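Long-range contact in alpha-fucosidase (Bifidobacterium bifidum, PDB 2EAB), which probably releases alpha-1,2-linked L-fucose from glycans by hydrolysis, this chain being the catalytic portion of a longer, calcium-binding, probably membrane-anchored protein: residues A[799-804]-A[849-854]. Residues are numbered along the deposited sequence; the frame is centred on the assembly and turned at random.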
loop_
_atom_site.group_PDB
_atom_site.type_symbol
_atom_site.label_atom_id
_atom_site.label_comp_id
_atom_site.label_asym_id
_atom_site.label_seq_id
_atom_site.Cartn_x
_atom_site.Cartn_y
_atom_site.Cartn_z
ATOM N N THR A 799 -6.786 6.291 22.185
ATOM C CA THR A 799 -7.006 4.911 21.788
ATOM C C THR A 799 -8.495 4.612 21.855
ATOM O O THR A 799 -9.091 4.694 22.930
ATOM C CB THR A 799 -6.248 3.962 22.733
ATOM O OG1 THR A 799 -4.872 4.348 22.797
ATOM C CG2 THR A 799 -6.358 2.514 22.282
ATOM N N ASN A 800 -9.089 4.261 20.716
ATOM C CA ASN A 800 -10.525 4.030 20.624
ATOM C C ASN A 800 -10.807 2.565 20.329
ATOM O O ASN A 800 -10.584 2.088 19.210
ATOM C CB ASN A 800 -11.138 4.950 19.563
ATOM C CG ASN A 800 -12.651 4.910 19.547
ATOM O OD1 ASN A 800 -13.274 4.087 20.226
ATOM N ND2 ASN A 800 -13.253 5.800 18.762
ATOM N N ILE A 801 -11.281 1.863 21.355
ATOM C CA ILE A 801 -11.546 0.434 21.304
ATOM C C ILE A 801 -12.921 0.148 20.698
ATOM O O ILE A 801 -13.941 0.673 21.155
ATOM C CB ILE A 801 -11.471 -0.176 22.731
ATOM C CG1 ILE A 801 -10.111 0.106 23.392
ATOM C CG2 ILE A 801 -11.818 -1.663 22.729
ATOM C CD1 ILE A 801 -8.900 -0.474 22.668
ATOM N N LEU A 802 -12.925 -0.703 19.671
ATOM C CA LEU A 802 -14.145 -1.161 18.994
ATOM C C LEU A 802 -15.046 -0.010 18.523
ATOM O O LEU A 802 -16.222 0.053 18.879
ATOM C CB LEU A 802 -14.910 -2.164 19.872
ATOM C CG LEU A 802 -14.135 -3.437 20.226
ATOM C CD1 LEU A 802 -14.904 -4.264 21.243
ATOM C CD2 LEU A 802 -13.805 -4.274 18.989
ATOM N N PRO A 803 -14.484 0.917 17.725
ATOM C CA PRO A 803 -15.225 2.098 17.276
ATOM C C PRO A 803 -16.300 1.833 16.219
ATOM O O PRO A 803 -17.203 2.645 16.058
ATOM C CB PRO A 803 -14.128 2.984 16.688
ATOM C CG PRO A 803 -13.109 2.003 16.201
ATOM C CD PRO A 803 -13.096 0.921 17.229
ATOM N N ALA A 804 -16.193 0.725 15.493
ATOM C CA ALA A 804 -17.156 0.410 14.436
ATOM C C ALA A 804 -17.313 -1.101 14.322
ATOM O O ALA A 804 -17.067 -1.707 13.276
ATOM C CB ALA A 804 -16.741 1.042 13.106
ATOM N N VAL A 849 -8.179 6.274 26.797
ATOM C CA VAL A 849 -8.859 5.141 26.183
ATOM C C VAL A 849 -10.372 5.334 26.146
ATOM O O VAL A 849 -11.014 5.490 27.194
ATOM C CB VAL A 849 -8.516 3.820 26.922
ATOM C CG1 VAL A 849 -9.153 2.635 26.220
ATOM C CG2 VAL A 849 -7.005 3.631 27.020
ATOM N N LYS A 850 -10.926 5.333 24.931
ATOM C CA LYS A 850 -12.365 5.272 24.716
ATOM C C LYS A 850 -12.726 3.819 24.475
ATOM O O LYS A 850 -11.996 3.098 23.788
ATOM C CB LYS A 850 -12.761 6.100 23.492
ATOM C CG LYS A 850 -14.265 6.274 23.316
ATOM C CD LYS A 850 -14.613 7.127 22.104
ATOM C CE LYS A 850 -16.120 7.280 21.972
ATOM N NZ LYS A 850 -16.492 8.117 20.795
ATOM N N ILE A 851 -13.849 3.382 25.038
ATOM C CA ILE A 851 -14.371 2.059 24.727
ATOM C C ILE A 851 -15.749 2.282 24.125
ATOM O O ILE A 851 -16.733 2.499 24.839
ATOM C CB ILE A 851 -14.392 1.114 25.959
ATOM C CG1 ILE A 851 -12.967 0.921 26.496
ATOM C CG2 ILE A 851 -15.001 -0.238 25.586
ATOM C CD1 ILE A 851 -12.875 0.159 27.810
ATOM N N THR A 852 -15.804 2.286 22.799
ATOM C CA THR A 852 -17.040 2.623 22.109
ATOM C C THR A 852 -18.102 1.554 22.354
ATOM O O THR A 852 -19.267 1.868 22.612
ATOM C CB THR A 852 -16.787 2.849 20.614
ATOM O OG1 THR A 852 -15.970 4.012 20.458
ATOM C CG2 THR A 852 -18.081 3.072 19.862
ATOM N N ALA A 853 -17.688 0.295 22.288
ATOM C CA ALA A 853 -18.573 -0.822 22.566
ATOM C C ALA A 853 -18.519 -1.172 24.055
ATOM O O ALA A 853 -17.900 -2.163 24.457
ATOM C CB ALA A 853 -18.201 -2.017 21.698
ATOM N N GLY A 854 -19.155 -0.331 24.870
ATOM C CA GLY A 854 -19.264 -0.576 26.308
ATOM C C GLY A 854 -19.268 0.662 27.188
ATOM O O GLY A 854 -19.918 0.666 28.239
HETATM O O HOH W 1 -16.137 6.169 18.835
#
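The hydroxyl of T852 is gripped by two partners: it donates to N800, OG1 to OD1 at 2.7 Å, in the carbonyl plane on a lone pair, and accepts from a water. That water takes up hydrogen bonds from N800 ND2 and K850 NZ, so three side chains meet around it and both ends of the N800 amide are engaged. K850 reaches it extended, CG trans to the backbone N (chi1 -171°), running alongside N800 in the same direction with its CD 3.8 Å from N800 OD1. Were N800 replaced by alanine, the T852 hydroxyl would probably lose its acceptor and the water one of its donors. The two strands run parallel. I801 N bonds almost straight to K850 O at 2.8 Å (173° at the hydrogen), K850 N uses T799 O, and T852 N, one residue past the end of strand 849-851, continues the ladder to I801 O. On the opposite face, with T799, I801, V849 and I851, the contacts are between carbons: CG1 of I801 touches CG1 of V849 at 3.9 Å. Beyond the strands L802 CB meets A853 CB at 3.8 Å. In the family 95 C-terminal domain, this pair forms the parallel step of a mixed sheet, flanked by strands 781-782 and 880-884, while I801 and L802 pack against strands 823-830 and 833-841 of the facing antiparallel sheet, V849 and I851 against 833-841.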